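Local coordinates for protein TrwG component of type IV secretion system (Bartonella birtlesii, PDB 4JF8) that is a VirB8-family component of a bacterial type IV secretion system, here its C-terminal, probably periplasmic domain, and probably contributes to assembly of the secretion machinery, at residues G144-G149 and Q165-R170. Numbering follows the deposited sequence.
Sequences GYTYVG and QVTSYR
The carbonyl oxygen of Gly144 accepts two backbone N-H groups from the facing strand: Thr167 N at 2.8 Å from Gly144 O, standing 44° out of the carbonyl plane, and Ser168 N, a longer and weak bond. Gly144 N in turn donates to Ser168 O over 2.9 Å. Two residues thus face one, a classic beta bulge that shifts the register by one before Tyr145 pairs with Val166 and Thr146 with Gln165. Past the bulge the bonding is regular, with Thr146 N to Gln165 O and Gln165 N to Thr146 O both 2.9 Å. The bulge lies between strands 137-147 and 164-173, the last two of the four-stranded antiparallel sheet in this VirB8 domain, whose fold belongs to the NTF2-like group. Thr167 OG1, set between its backbone N and carbonyl carbon (chi1 59°), stands over the Gly144 carbonyl, 3.2 Å from Gly144 C, and CG2 runs back along the strand to meet Thr146 CG2 methyl to methyl at 3.8 Å. A water 2.7 Å from Thr167 OG1 links it to Tyr145 O through a weak bond. On the other face, Val166 lays CG1 3.6 Å from Gly144 O, while the Tyr145 ring leads away to helix 42-57, where its hydroxyl bonds Asp45. Beyond the strand end, both methyls of Val148 come up to one side of Gln165 CG, CG1 at 4.0 Å.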
ATOM      1  N   GLY A 144     -10.192 -11.476  13.549  1.00  9.65           N
ATOM      2  CA  GLY A 144     -10.413 -12.758  12.904  1.00  9.60           C
ATOM      3  C   GLY A 144     -10.214 -12.557  11.419  1.00  9.70           C
ATOM      4  O   GLY A 144     -10.616 -11.527  10.861  1.00  9.78           O
ATOM      5  N   TYR A 145      -9.588 -13.524  10.766  1.00  9.98           N
ATOM      6  CA  TYR A 145      -9.262 -13.390   9.339  1.00 10.30           C
ATOM      7  C   TYR A 145      -9.219 -14.737   8.666  1.00 10.79           C
ATOM      8  O   TYR A 145      -9.113 -15.774   9.322  1.00 11.79           O
ATOM      9  CB  TYR A 145      -7.956 -12.619   9.129  1.00 10.20           C
ATOM     10  CG  TYR A 145      -6.716 -13.334   9.605  1.00 10.24           C
ATOM     11  CD1 TYR A 145      -5.940 -14.084   8.749  1.00 10.66           C
ATOM     12  CD2 TYR A 145      -6.313 -13.247  10.939  1.00 10.57           C
ATOM     13  CE1 TYR A 145      -4.787 -14.732   9.184  1.00 11.01           C
ATOM     14  CE2 TYR A 145      -5.176 -13.892  11.391  1.00 10.77           C
ATOM     15  CZ  TYR A 145      -4.401 -14.621  10.508  1.00 10.75           C
ATOM     16  OH  TYR A 145      -3.250 -15.251  10.946  1.00 11.84           O
ATOM     17  N   THR A 146      -9.294 -14.715   7.345  1.00 11.11           N
ATOM     18  CA  THR A 146      -9.250 -15.908   6.521  1.00 11.85           C
ATOM     19  C   THR A 146      -8.759 -15.477   5.144  1.00 11.56           C
ATOM     20  O   THR A 146      -8.635 -14.287   4.853  1.00 11.72           O
ATOM     21  CB  THR A 146     -10.648 -16.565   6.424  1.00 13.09           C
ATOM     22  OG1 THR A 146     -10.515 -17.877   5.867  1.00 15.89           O
ATOM     23  CG2 THR A 146     -11.611 -15.722   5.599  1.00 14.10           C
ATOM     24  N   TYR A 147      -8.494 -16.459   4.304  1.00 11.05           N
ATOM     25  CA  TYR A 147      -8.163 -16.214   2.896  1.00 11.25           C
ATOM     26  C   TYR A 147      -9.158 -16.988   2.053  1.00 11.95           C
ATOM     27  O   TYR A 147      -9.245 -18.215   2.180  1.00 13.63           O
ATOM     28  CB  TYR A 147      -6.744 -16.666   2.567  1.00 11.06           C
ATOM     29  CG  TYR A 147      -5.641 -15.932   3.301  1.00 10.70           C
ATOM     30  CD1 TYR A 147      -5.215 -16.337   4.564  1.00 10.79           C
ATOM     31  CD2 TYR A 147      -5.007 -14.851   2.713  1.00 10.68           C
ATOM     32  CE1 TYR A 147      -4.191 -15.686   5.211  1.00 10.93           C
ATOM     33  CE2 TYR A 147      -3.975 -14.190   3.347  1.00 10.25           C
ATOM     34  CZ  TYR A 147      -3.569 -14.610   4.593  1.00 10.63           C
ATOM     35  OH  TYR A 147      -2.498 -13.971   5.192  1.00 10.72           O
ATOM     36  N   VAL A 148      -9.885 -16.280   1.206  1.00 11.92           N
ATOM     37  CA  VAL A 148     -10.984 -16.872   0.437  1.00 13.20           C
ATOM     38  C   VAL A 148     -10.593 -17.210  -0.999  1.00 13.50           C
ATOM     39  O   VAL A 148     -11.413 -17.765  -1.723  1.00 15.56           O
ATOM     40  CB  VAL A 148     -12.254 -15.995   0.469  1.00 13.49           C
ATOM     41  CG1 VAL A 148     -12.660 -15.713   1.918  1.00 13.81           C
ATOM     42  CG2 VAL A 148     -12.107 -14.711  -0.330  1.00 13.83           C
ATOM     43  N   GLY A 149      -9.365 -16.923  -1.403  1.00 12.83           N
ATOM     44  CA  GLY A 149      -8.944 -17.156  -2.796  1.00 12.96           C
ATOM     45  C   GLY A 149      -8.969 -15.915  -3.649  1.00 12.75           C
ATOM     46  O   GLY A 149      -9.459 -14.860  -3.250  1.00 12.89           O
ATOM     47  N   GLN A 165      -9.326 -11.646   3.974  1.00  9.15           N
ATOM     48  CA  GLN A 165     -10.569 -11.064   4.462  1.00  9.56           C
ATOM     49  C   GLN A 165     -10.570 -11.051   5.972  1.00  9.24           C
ATOM     50  O   GLN A 165     -10.401 -12.105   6.615  1.00  9.81           O
ATOM     51  CB  GLN A 165     -11.795 -11.833   3.975  1.00  9.68           C
ATOM     52  CG  GLN A 165     -12.037 -11.765   2.486  1.00 10.11           C
ATOM     53  CD  GLN A 165     -12.562 -10.421   2.046  1.00 10.40           C
ATOM     54  OE1 GLN A 165     -11.800  -9.444   1.831  1.00 11.35           O
ATOM     55  NE2 GLN A 165     -13.852 -10.341   1.919  1.00 10.74           N
ATOM     56  N   VAL A 166     -10.763  -9.862   6.532  1.00  9.19           N
ATOM     57  CA  VAL A 166     -11.006  -9.717   7.963  1.00  8.95           C
ATOM     58  C   VAL A 166     -12.471 -10.055   8.195  1.00  9.43           C
ATOM     59  O   VAL A 166     -13.375  -9.413   7.620  1.00  9.68           O
ATOM     60  CB  VAL A 166     -10.641  -8.321   8.445  1.00  8.72           C
ATOM     61  CG1 VAL A 166     -11.153  -8.067   9.864  1.00  8.87           C
ATOM     62  CG2 VAL A 166      -9.143  -8.114   8.357  1.00  8.69           C
ATOM     63  N   THR A 167     -12.700 -11.060   9.053  1.00  9.52           N
ATOM     64  CA  THR A 167     -14.042 -11.574   9.337  1.00 10.36           C
ATOM     65  C   THR A 167     -14.604 -11.028  10.639  1.00  9.99           C
ATOM     66  O   THR A 167     -15.813 -11.086  10.861  1.00 10.42           O
ATOM     67  CB  THR A 167     -14.029 -13.108   9.413  1.00 11.27           C
ATOM     68  OG1 THR A 167     -13.114 -13.500  10.450  1.00 13.05           O
ATOM     69  CG2 THR A 167     -13.613 -13.700   8.067  1.00 12.19           C
ATOM     70  N   SER A 168     -13.730 -10.509  11.497  1.00  9.94           N
ATOM     71  CA  SER A 168     -14.139  -9.819  12.725  1.00 10.40           C
ATOM     72  C   SER A 168     -13.038  -8.864  13.130  1.00  9.81           C
ATOM     73  O   SER A 168     -11.871  -9.158  12.948  1.00  9.57           O
ATOM     74  CB  SER A 168     -14.474 -10.808  13.852  1.00 11.66           C
ATOM     75  OG  SER A 168     -13.355 -11.514  14.288  1.00 13.25           O
ATOM     76  N   TYR A 169     -13.413  -7.727  13.694  1.00  9.29           N
ATOM     77  CA  TYR A 169     -12.433  -6.730  14.095  1.00  9.15           C
ATOM     78  C   TYR A 169     -12.993  -5.894  15.223  1.00  9.56           C
ATOM     79  O   TYR A 169     -14.031  -5.268  15.068  1.00  9.61           O
ATOM     80  CB  TYR A 169     -12.074  -5.840  12.909  1.00  8.94           C
ATOM     81  CG  TYR A 169     -10.998  -4.835  13.194  1.00  8.69           C
ATOM     82  CD1 TYR A 169      -9.668  -5.139  12.942  1.00  8.62           C
ATOM     83  CD2 TYR A 169     -11.284  -3.565  13.677  1.00  9.20           C
ATOM     84  CE1 TYR A 169      -8.668  -4.222  13.165  1.00  8.77           C
ATOM     85  CE2 TYR A 169     -10.294  -2.648  13.903  1.00  8.89           C
ATOM     86  CZ  TYR A 169      -8.979  -2.977  13.643  1.00  8.87           C
ATOM     87  OH  TYR A 169      -7.950  -2.083  13.846  1.00 10.24           O
ATOM     88  N   ARG A 170     -12.259  -5.845  16.317  1.00  9.50           N
ATOM     89  CA  ARG A 170     -12.544  -4.913  17.395  1.00  9.64           C
ATOM     90  C   ARG A 170     -11.249  -4.352  17.923  1.00  9.76           C
ATOM     91  O   ARG A 170     -10.185  -4.973  17.777  1.00  9.88           O
ATOM     92  CB  ARG A 170     -13.317  -5.583  18.541  1.00 10.11           C
ATOM     93  CG  ARG A 170     -12.593  -6.742  19.189  1.00 10.62           C
ATOM     94  CD  ARG A 170     -13.374  -7.347  20.358  1.00 11.37           C
ATOM     95  NE  ARG A 170     -13.608  -6.369  21.417  1.00 12.45           N
ATOM     96  CZ  ARG A 170     -14.790  -5.976  21.897  1.00 13.14           C
ATOM     97  NH1 ARG A 170     -15.940  -6.515  21.503  1.00 14.14           N
ATOM     98  NH2 ARG A 170     -14.798  -5.041  22.833  1.00 13.62           N
TER
HETATM   99  O   HOH W   1     -11.894 -15.944  10.387  1.00 27.99           O